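Local coordinates for putative aldo/keto reductase (Salmonella enterica subsp. enterica serovar Typhimurium, PDB 4R9O), which probably acts as an NADP-dependent oxidoreductase of the aldo/keto reductase family, built on a TIM-barrel fold, at residues 4-12 and 44-52; 203-214 and 253-263. One frame throughout, in Å; residues are numbered along the deposited sequence. Where two conformers were deposited one is given.

How the contacts relate
Contact 1 (4-12 with 44-52) precedes contact 2 (203-214 with 253-263) along the chain, and their centres lie about 14 Å apart. Both reach the same sheet, contact 1 at a loop beside it and contact 2 within it. Contact 1 joins the N-terminal segment with strand 7-9 to the link between helix 34-46 and strand 51-53; contact 2 pairs strand 210-212 with strand 261-264. Strand 16-23 lies between them in the sheet, pairing with 7-9, 51-53 and 261-264. The contacts also meet directly: Ile10 O and Arg208 N are 2.7 Å apart, a probable hydrogen bond, and Ile10 packs on Leu261. The N-terminal segment thus bridges early and late barrel elements.

Contact 1: 4-12 and 44-52; sequences MVQRVTIAP and HLDLGVTTV
A Schellman motif ends the helix that leads into strand 51-53, and the N-terminal segment docks on this turn through Met4 and Val5. Gly48, with positive phi and no side chain, is the first residue to leave the helix; its CA lies 4.7 Å from Val5 CA, so the N-terminal segment can lie directly against the turn. Beside it, Val5 N gives a nearly straight hydrogen bond to Leu47 O (3.1 Å). With CG anti to its carbonyl carbon (chi1 -67°) and the chain extended at chi2, Met4 brings SD 3.1 Å from Asp46 O, while its CB rests near Leu47 O. Val5 CG2 points to Val49 CG2 (4.0 Å), and Leu276 of helix 269-276 touches both valines.

Farther along, the Arg7 chain bends at chi3 (56°) and brings its guanidinium edge-on to Thr50. NH2 donates to Thr50 OG1 at 2.7 Å, close to the guanidinium plane, and NH1 adds a weak bond to the same oxygen. That hydroxyl also bonds Gln82 NE2. One water donates to Val5 O (2.7 Å) and Gly48 O (2.6 Å) and accepts from Arg7 NH2, bridging the two carbonyls beyond the direct Val5 N to Leu47 O bond. Thr50 and the water, both at its edge, together with a salt bridge from NE to Glu16, hold the guanidinium in place. Segment 44-52 is an αβ-loop of the barrel, met here by the N-terminal hairpin of strands 7-9 and 16-23 that closes this end of the barrel in aldo/keto reductases.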
loop_
_atom_site.group_PDB
_atom_site.type_symbol
_atom_site.label_atom_id
_atom_site.label_comp_id
_atom_site.label_asym_id
_atom_site.label_seq_id
_atom_site.Cartn_x
_atom_site.Cartn_y
_atom_site.Cartn_z
ATOM N N MET C 4 -46.089 1.155 2.432
ATOM C CA MET C 4 -45.316 0.522 1.368
ATOM C C MET C 4 -44.072 1.321 0.976
ATOM O O MET C 4 -43.951 2.501 1.290
ATOM C CB MET C 4 -46.186 0.307 0.132
ATOM C CG MET C 4 -47.298 -0.715 0.316
ATOM S SD MET C 4 -48.022 -1.167 -1.271
ATOM C CE MET C 4 -47.914 0.387 -2.160
ATOM N N VAL C 5 -43.160 0.662 0.269
ATOM C CA VAL C 5 -41.898 1.271 -0.123
ATOM C C VAL C 5 -42.088 2.506 -0.994
ATOM O O VAL C 5 -42.819 2.470 -1.984
ATOM C CB VAL C 5 -41.018 0.262 -0.868
ATOM C CG1 VAL C 5 -39.673 0.880 -1.226
ATOM C CG2 VAL C 5 -40.820 -0.957 -0.016
ATOM N N GLN C 6 -41.427 3.595 -0.605
ATOM C CA GLN C 6 -41.451 4.843 -1.358
ATOM C C GLN C 6 -40.981 4.629 -2.803
ATOM O O GLN C 6 -40.177 3.732 -3.082
ATOM C CB GLN C 6 -40.573 5.888 -0.662
ATOM C CG GLN C 6 -40.588 7.262 -1.308
ATOM C CD GLN C 6 -39.449 8.143 -0.826
ATOM O OE1 GLN C 6 -38.737 7.797 0.120
ATOM N NE2 GLN C 6 -39.271 9.291 -1.479
ATOM N N ARG C 7 -41.493 5.441 -3.723
ATOM C CA ARG C 7 -41.021 5.412 -5.098
ATOM C C ARG C 7 -40.103 6.603 -5.321
ATOM O O ARG C 7 -40.290 7.656 -4.714
ATOM C CB ARG C 7 -42.187 5.427 -6.078
ATOM C CG ARG C 7 -43.198 4.330 -5.805
ATOM C CD ARG C 7 -44.058 4.042 -7.018
ATOM N NE ARG C 7 -43.264 3.703 -8.198
ATOM C CZ ARG C 7 -42.613 2.554 -8.361
ATOM N NH1 ARG C 7 -41.922 2.338 -9.473
ATOM N NH2 ARG C 7 -42.639 1.628 -7.412
ATOM N N VAL C 8 -39.096 6.434 -6.174
ATOM C CA VAL C 8 -38.078 7.458 -6.335
ATOM C C VAL C 8 -37.681 7.598 -7.797
ATOM O O VAL C 8 -37.613 6.615 -8.531
ATOM C CB VAL C 8 -36.819 7.150 -5.476
ATOM C CG1 VAL C 8 -37.134 7.250 -3.987
ATOM C CG2 VAL C 8 -36.254 5.781 -5.805
ATOM N N THR C 9 -37.455 8.831 -8.231
ATOM C CA THR C 9 -36.868 9.064 -9.544
ATOM C C THR C 9 -35.353 8.965 -9.410
ATOM O O THR C 9 -34.744 9.745 -8.688
ATOM C CB THR C 9 -37.274 10.436 -10.109
ATOM O OG1 THR C 9 -38.703 10.539 -10.113
ATOM C CG2 THR C 9 -36.757 10.605 -11.531
ATOM N N ILE C 10 -34.740 8.008 -10.100
ATOM C CA ILE C 10 -33.336 7.706 -9.834
ATOM C C ILE C 10 -32.355 8.667 -10.506
ATOM O O ILE C 10 -31.203 8.758 -10.089
ATOM C CB ILE C 10 -32.995 6.273 -10.254
ATOM C CG1 ILE C 10 -32.992 6.152 -11.781
ATOM C CG2 ILE C 10 -33.996 5.304 -9.628
ATOM C CD1 ILE C 10 -32.613 4.789 -12.273
ATOM N N ALA C 11 -32.813 9.400 -11.517
ATOM C CA ALA C 11 -31.953 10.319 -12.264
ATOM C C ALA C 11 -32.836 11.356 -12.960
ATOM O O ALA C 11 -34.024 11.095 -13.149
ATOM C CB ALA C 11 -31.112 9.540 -13.272
ATOM N N PRO C 12 -32.248 12.500 -13.360
ATOM C CA PRO C 12 -32.942 13.419 -14.270
ATOM C C PRO C 12 -33.331 12.706 -15.567
ATOM O O PRO C 12 -32.481 12.050 -16.178
ATOM C CB PRO C 12 -31.903 14.520 -14.526
ATOM C CG PRO C 12 -31.001 14.471 -13.336
ATOM C CD PRO C 12 -30.940 13.029 -12.931
ATOM N N HIS C 44 -43.593 -9.348 -2.739
ATOM C CA HIS C 44 -42.779 -8.154 -2.544
ATOM C C HIS C 44 -43.409 -6.989 -3.312
ATOM O O HIS C 44 -43.267 -5.828 -2.918
ATOM C CB HIS C 44 -41.287 -8.396 -2.897
ATOM C CG HIS C 44 -40.962 -8.548 -4.358
ATOM N ND1 HIS C 44 -41.178 -7.554 -5.288
ATOM C CD2 HIS C 44 -40.331 -9.549 -5.020
ATOM C CE1 HIS C 44 -40.737 -7.956 -6.469
ATOM N NE2 HIS C 44 -40.213 -9.161 -6.333
ATOM N N LEU C 45 -44.153 -7.312 -4.361
ATOM C CA LEU C 45 -44.957 -6.337 -5.094
ATOM C C LEU C 45 -45.959 -5.655 -4.163
ATOM O O LEU C 45 -46.105 -4.433 -4.174
ATOM C CB LEU C 45 -45.684 -7.035 -6.245
ATOM C CG LEU C 45 -45.753 -6.433 -7.651
ATOM C CD1 LEU C 45 -44.520 -5.637 -7.989
ATOM C CD2 LEU C 45 -45.946 -7.549 -8.673
ATOM N N ASP C 46 -46.638 -6.470 -3.353
ATOM C CA ASP C 46 -47.596 -6.002 -2.356
ATOM C C ASP C 46 -46.978 -5.062 -1.337
ATOM O O ASP C 46 -47.643 -4.162 -0.830
ATOM C CB ASP C 46 -48.213 -7.190 -1.619
ATOM C CG ASP C 46 -49.381 -7.793 -2.362
ATOM O OD1 ASP C 46 -50.122 -7.026 -3.016
ATOM O OD2 ASP C 46 -49.561 -9.030 -2.286
ATOM N N LEU C 47 -45.707 -5.284 -1.023
ATOM C CA LEU C 47 -45.000 -4.435 -0.074
ATOM C C LEU C 47 -44.471 -3.163 -0.738
ATOM O O LEU C 47 -43.958 -2.275 -0.058
ATOM C CB LEU C 47 -43.847 -5.204 0.576
ATOM C CG LEU C 47 -44.229 -6.519 1.260
ATOM C CD1 LEU C 47 -43.021 -7.159 1.936
ATOM C CD2 LEU C 47 -45.374 -6.316 2.246
ATOM N N GLY C 48 -44.596 -3.076 -2.062
ATOM C CA GLY C 48 -44.167 -1.890 -2.787
ATOM C C GLY C 48 -42.827 -2.022 -3.492
ATOM O O GLY C 48 -42.315 -1.055 -4.056
ATOM N N VAL C 49 -42.251 -3.220 -3.465
ATOM C CA VAL C 49 -40.993 -3.466 -4.164
ATOM C C VAL C 49 -41.268 -3.831 -5.623
ATOM O O VAL C 49 -41.614 -4.973 -5.930
ATOM C CB VAL C 49 -40.181 -4.589 -3.493
ATOM C CG1 VAL C 49 -38.851 -4.798 -4.229
ATOM C CG2 VAL C 49 -39.955 -4.272 -2.020
ATOM N N THR C 50 -41.124 -2.857 -6.517
ATOM C CA THR C 50 -41.453 -3.063 -7.923
ATOM C C THR C 50 -40.232 -3.234 -8.833
ATOM O O THR C 50 -40.335 -3.811 -9.917
ATOM C CB THR C 50 -42.304 -1.895 -8.455
ATOM O OG1 THR C 50 -41.560 -0.675 -8.356
ATOM C CG2 THR C 50 -43.610 -1.774 -7.655
ATOM N N THR C 51 -39.081 -2.723 -8.408
ATOM C CA THR C 51 -37.883 -2.801 -9.232
ATOM C C THR C 51 -37.085 -4.068 -8.938
ATOM O O THR C 51 -36.830 -4.395 -7.777
ATOM C CB THR C 51 -36.960 -1.583 -9.021
ATOM O OG1 THR C 51 -37.727 -0.373 -9.068
ATOM C CG2 THR C 51 -35.898 -1.554 -10.111
ATOM N N VAL C 52 -36.697 -4.786 -9.989
ATOM C CA VAL C 52 -35.991 -6.053 -9.822
ATOM C C VAL C 52 -34.690 -6.054 -10.627
ATOM O O VAL C 52 -34.604 -5.497 -11.729
ATOM C CB VAL C 52 -36.863 -7.265 -10.233
ATOM C CG1 VAL C 52 -38.143 -7.341 -9.366
ATOM C CG2 VAL C 52 -37.226 -7.195 -11.698
HETATM O O HOH W 1 -43.214 1.325 -4.416
#

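Contact 2: 203-214 and 253-263; sequences QQLRIRPMAWSC and ILRLPSQPLPI
Arg208 reaches along the turn that precedes strand 261-263 and meets it atom by atom. CB lies 3.6 Å from Leu261 CD1, and CG sits near the carbonyl oxygens of both Ser258 and Gln259. From CD the chain bends at chi3 (70°), which brings NE back over the turn to donate to Gln259 O at 2.8 Å; the bond uses a lone pair in the carbonyl plane, although the oxygen is tilted out of the guanidinium plane. Beyond CZ, Gln259 CB lies over one face of the guanidinium, 3.2 Å above its plane and offset toward the rim, and NH1 comes near Val8 of the N-terminal segment. The type I turn from Leu256 to Gln259 thus presents both a carbonyl and an aliphatic carbon to the arginine.

Next to it, Pro209 CD packs on Ser258 O, and Pro209 CG meets Pro260 CB. The strands then pair in parallel: Leu261 N bonds Pro209 O, Ala211 N bonds Leu261 O, and Ile263 N bonds Ala211 O at 2.9 Å. Met210 and Leu261 share one sheet face, Ala211 and Pro262 the other. Ile263 CD1 fits against the CB atoms of Met210 and Trp212. On the last turn of helix 245-254, Ile253 CD1 presses tightly on Cys214 CB (3.5 Å), and Cys214 SG also touches Pro262 CB. Trp212, Ser213 and Cys214 probably belong to the NADP(+) site, as in a close relative. A parallel β-α-β crossover, with probable cofactor-binding residues at the C-terminal end of a strand, is typical of TIM barrels, among them the aldo/keto reductases.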
loop_
_atom_site.group_PDB
_atom_site.type_symbol
_atom_site.label_atom_id
_atom_site.label_comp_id
_atom_site.label_asym_id
_atom_site.label_seq_id
_atom_site.Cartn_x
_atom_site.Cartn_y
_atom_site.Cartn_z
ATOM N N GLN C 203 -23.982 12.152 -6.369
ATOM C CA GLN C 203 -24.722 13.225 -5.715
ATOM C C GLN C 203 -24.695 14.498 -6.565
ATOM O O GLN C 203 -25.706 15.170 -6.709
ATOM C CB GLN C 203 -24.173 13.530 -4.315
ATOM C CG GLN C 203 -24.978 14.622 -3.629
ATOM C CD GLN C 203 -24.409 15.110 -2.304
ATOM O OE1 GLN C 203 -23.647 14.417 -1.623
ATOM N NE2 GLN C 203 -24.802 16.311 -1.927
ATOM N N GLN C 204 -23.546 14.816 -7.151
ATOM C CA GLN C 204 -23.420 16.052 -7.915
ATOM C C GLN C 204 -24.357 16.033 -9.120
ATOM O O GLN C 204 -25.029 17.017 -9.413
ATOM C CB GLN C 204 -21.972 16.264 -8.382
ATOM C CG GLN C 204 -21.777 17.536 -9.192
ATOM C CD GLN C 204 -20.338 17.733 -9.636
ATOM O OE1 GLN C 204 -19.405 17.325 -8.949
ATOM N NE2 GLN C 204 -20.156 18.354 -10.792
ATOM N N LEU C 205 -24.397 14.898 -9.803
ATOM C CA LEU C 205 -25.225 14.738 -10.992
ATOM C C LEU C 205 -26.685 14.428 -10.672
ATOM O O LEU C 205 -27.496 14.318 -11.580
ATOM C CB LEU C 205 -24.650 13.631 -11.885
ATOM C CG LEU C 205 -23.262 13.893 -12.456
ATOM C CD1 LEU C 205 -22.851 12.757 -13.379
ATOM C CD2 LEU C 205 -23.259 15.198 -13.202
ATOM N N ARG C 206 -27.004 14.296 -9.386
ATOM C CA ARG C 206 -28.346 13.928 -8.912
ATOM C C ARG C 206 -28.798 12.579 -9.468
ATOM O O ARG C 206 -29.966 12.387 -9.808
ATOM C CB ARG C 206 -29.364 15.011 -9.259
ATOM C CG ARG C 206 -28.953 16.396 -8.726
ATOM C CD ARG C 206 -30.071 17.421 -8.785
ATOM N NE ARG C 206 -29.603 18.719 -8.297
ATOM C CZ ARG C 206 -29.553 19.069 -7.014
ATOM N NH1 ARG C 206 -29.968 18.229 -6.068
ATOM N NH2 ARG C 206 -29.105 20.269 -6.672
ATOM N N ILE C 207 -27.848 11.654 -9.549
ATOM C CA ILE C 207 -28.090 10.282 -9.973
ATOM C C ILE C 207 -27.956 9.380 -8.764
ATOM O O ILE C 207 -26.943 9.410 -8.063
ATOM C CB ILE C 207 -27.103 9.850 -11.078
ATOM C CG1 ILE C 207 -27.380 10.647 -12.358
ATOM C CG2 ILE C 207 -27.163 8.335 -11.327
ATOM C CD1 ILE C 207 -26.283 10.611 -13.376
ATOM N N ARG C 208 -28.985 8.579 -8.507
ATOM C CA ARG C 208 -28.977 7.737 -7.324
ATOM C C ARG C 208 -28.435 6.341 -7.635
ATOM O O ARG C 208 -28.880 5.676 -8.578
ATOM C CB ARG C 208 -30.386 7.671 -6.724
ATOM C CG ARG C 208 -30.865 9.040 -6.238
ATOM C CD ARG C 208 -32.330 9.057 -5.820
ATOM N NE ARG C 208 -32.589 8.305 -4.591
ATOM C CZ ARG C 208 -33.628 8.523 -3.789
ATOM N NH1 ARG C 208 -34.497 9.482 -4.079
ATOM N NH2 ARG C 208 -33.794 7.789 -2.693
ATOM N N PRO C 209 -27.459 5.891 -6.837
ATOM C CA PRO C 209 -26.896 4.559 -7.078
ATOM C C PRO C 209 -27.767 3.437 -6.533
ATOM O O PRO C 209 -28.387 3.598 -5.474
ATOM C CB PRO C 209 -25.569 4.606 -6.332
ATOM C CG PRO C 209 -25.837 5.562 -5.186
ATOM C CD PRO C 209 -26.817 6.577 -5.700
ATOM N N MET C 210 -27.828 2.320 -7.254
ATOM C CA MET C 210 -28.322 1.072 -6.675
ATOM C C MET C 210 -27.153 0.447 -5.920
ATOM O O MET C 210 -26.036 0.380 -6.440
ATOM C CB MET C 210 -28.847 0.111 -7.746
ATOM C CG MET C 210 -29.927 0.703 -8.647
ATOM S SD MET C 210 -30.230 -0.306 -10.110
ATOM C CE MET C 210 -30.940 -1.779 -9.365
ATOM N N ALA C 211 -27.397 -0.000 -4.697
ATOM C CA ALA C 211 -26.313 -0.457 -3.836
ATOM C C ALA C 211 -26.355 -1.975 -3.664
ATOM O O ALA C 211 -27.378 -2.539 -3.240
ATOM C CB ALA C 211 -26.381 0.248 -2.479
ATOM N N TRP C 212 -25.254 -2.645 -4.013
ATOM C CA TRP C 212 -25.194 -4.087 -3.808
ATOM C C TRP C 212 -24.204 -4.451 -2.693
ATOM O O TRP C 212 -23.402 -3.612 -2.241
ATOM C CB TRP C 212 -24.877 -4.827 -5.131
ATOM C CG TRP C 212 -23.597 -4.481 -5.828
ATOM C CD1 TRP C 212 -23.391 -3.459 -6.714
ATOM C CD2 TRP C 212 -22.351 -5.189 -5.740
ATOM N NE1 TRP C 212 -22.089 -3.479 -7.169
ATOM C CE2 TRP C 212 -21.431 -4.530 -6.585
ATOM C CE3 TRP C 212 -21.920 -6.315 -5.026
ATOM C CZ2 TRP C 212 -20.108 -4.949 -6.720
ATOM C CZ3 TRP C 212 -20.604 -6.732 -5.171
ATOM C CH2 TRP C 212 -19.716 -6.050 -6.011
ATOM N N SER C 213 -24.311 -5.698 -2.231
ATOM C CA SER C 213 -23.583 -6.210 -1.065
ATOM C C SER C 213 -23.794 -5.369 0.194
ATOM O O SER C 213 -22.871 -5.144 0.981
ATOM C CB SER C 213 -22.095 -6.335 -1.379
ATOM O OG SER C 213 -21.834 -7.606 -1.942
ATOM N N CYS C 214 -25.039 -4.957 0.400
ATOM C CA CYS C 214 -25.400 -4.089 1.506
ATOM C C CYS C 214 -25.054 -4.680 2.871
ATOM O O CYS C 214 -24.766 -3.948 3.810
ATOM C CB CYS C 214 -26.892 -3.768 1.425
ATOM S SG CYS C 214 -27.347 -2.813 -0.057
ATOM N N ILE C 253 -27.086 2.855 5.238
ATOM C CA ILE C 253 -26.886 3.068 3.810
ATOM C C ILE C 253 -27.815 4.160 3.269
ATOM O O ILE C 253 -27.393 5.037 2.510
ATOM C CB ILE C 253 -27.127 1.752 3.033
ATOM C CG1 ILE C 253 -26.001 0.754 3.317
ATOM C CG2 ILE C 253 -27.260 2.007 1.537
ATOM C CD1 ILE C 253 -26.247 -0.612 2.707
ATOM N N LEU C 254 -29.084 4.103 3.667
ATOM C CA LEU C 254 -30.072 5.096 3.249
ATOM C C LEU C 254 -29.709 6.516 3.682
ATOM O O LEU C 254 -30.135 7.486 3.058
ATOM C CB LEU C 254 -31.456 4.758 3.817
ATOM C CG LEU C 254 -32.192 3.519 3.303
ATOM C CD1 LEU C 254 -33.544 3.417 4.002
ATOM C CD2 LEU C 254 -32.366 3.571 1.791
ATOM N N ARG C 255 -28.952 6.623 4.772
ATOM C CA ARG C 255 -28.579 7.918 5.345
ATOM C C ARG C 255 -27.598 8.681 4.441
ATOM O O ARG C 255 -27.478 9.902 4.537
ATOM C CB ARG C 255 -27.981 7.710 6.746
ATOM C CG ARG C 255 -27.571 8.985 7.497
ATOM C CD ARG C 255 -28.732 9.955 7.631
ATOM N NE ARG C 255 -28.334 11.210 8.274
ATOM C CZ ARG C 255 -27.766 12.229 7.633
ATOM N NH1 ARG C 255 -27.455 13.337 8.297
ATOM N NH2 ARG C 255 -27.509 12.144 6.328
ATOM N N LEU C 256 -26.910 7.961 3.556
ATOM C CA LEU C 256 -25.947 8.584 2.647
ATOM C C LEU C 256 -26.611 9.621 1.747
ATOM O O LEU C 256 -27.697 9.388 1.224
ATOM C CB LEU C 256 -25.252 7.527 1.790
ATOM C CG LEU C 256 -24.352 6.533 2.540
ATOM C CD1 LEU C 256 -23.731 5.524 1.576
ATOM C CD2 LEU C 256 -23.267 7.276 3.301
ATOM N N PRO C 257 -25.949 10.774 1.550
ATOM C CA PRO C 257 -26.533 11.859 0.748
ATOM C C PRO C 257 -26.572 11.587 -0.771
ATOM O O PRO C 257 -27.187 12.369 -1.495
ATOM C CB PRO C 257 -25.635 13.054 1.076
ATOM C CG PRO C 257 -24.335 12.445 1.470
ATOM C CD PRO C 257 -24.661 11.157 2.156
ATOM N N SER C 258 -25.955 10.510 -1.252
ATOM C CA SER C 258 -26.216 10.070 -2.630
ATOM C C SER C 258 -27.593 9.393 -2.742
ATOM O O SER C 258 -28.100 9.160 -3.845
ATOM C CB SER C 258 -25.121 9.118 -3.124
ATOM O OG SER C 258 -24.843 8.102 -2.177
ATOM N N GLN C 259 -28.193 9.101 -1.592
ATOM C CA GLN C 259 -29.535 8.497 -1.515
ATOM C C GLN C 259 -29.648 7.176 -2.287
ATOM O O GLN C 259 -30.448 7.057 -3.203
ATOM C CB GLN C 259 -30.586 9.491 -2.018
ATOM C CG GLN C 259 -30.505 10.853 -1.326
ATOM C CD GLN C 259 -31.600 11.810 -1.775
ATOM O OE1 GLN C 259 -32.771 11.621 -1.448
ATOM N NE2 GLN C 259 -31.222 12.839 -2.528
ATOM N N PRO C 260 -28.853 6.170 -1.889
ATOM C CA PRO C 260 -28.817 4.872 -2.577
ATOM C C PRO C 260 -30.132 4.092 -2.488
ATOM O O PRO C 260 -30.914 4.284 -1.549
ATOM C CB PRO C 260 -27.705 4.109 -1.835
ATOM C CG PRO C 260 -26.951 5.154 -1.055
ATOM C CD PRO C 260 -27.975 6.178 -0.709
ATOM N N LEU C 261 -30.348 3.227 -3.478
ATOM C CA LEU C 261 -31.426 2.243 -3.500
ATOM C C LEU C 261 -30.829 0.877 -3.168
ATOM O O LEU C 261 -30.139 0.283 -4.007
ATOM C CB LEU C 261 -32.107 2.193 -4.873
ATOM C CG LEU C 261 -32.929 3.396 -5.364
ATOM C CD1 LEU C 261 -32.078 4.641 -5.633
ATOM C CD2 LEU C 261 -33.699 3.002 -6.605
ATOM N N PRO C 262 -31.075 0.380 -1.945
ATOM C CA PRO C 262 -30.500 -0.911 -1.534
ATOM C C PRO C 262 -31.104 -2.093 -2.282
ATOM O O PRO C 262 -32.326 -2.182 -2.420
ATOM C CB PRO C 262 -30.830 -0.991 -0.036
ATOM C CG PRO C 262 -31.101 0.440 0.382
ATOM C CD PRO C 262 -31.741 1.075 -0.827
ATOM N N ILE C 263 -30.243 -2.988 -2.768
ATOM C CA ILE C 263 -30.687 -4.230 -3.396
ATOM C C ILE C 263 -30.749 -5.327 -2.356
ATOM O O ILE C 263 -29.742 -5.630 -1.712
ATOM C CB ILE C 263 -29.747 -4.675 -4.536
ATOM C CG1 ILE C 263 -29.646 -3.580 -5.602
ATOM C CG2 ILE C 263 -30.206 -6.017 -5.125
ATOM C CD1 ILE C 263 -28.498 -3.788 -6.585
#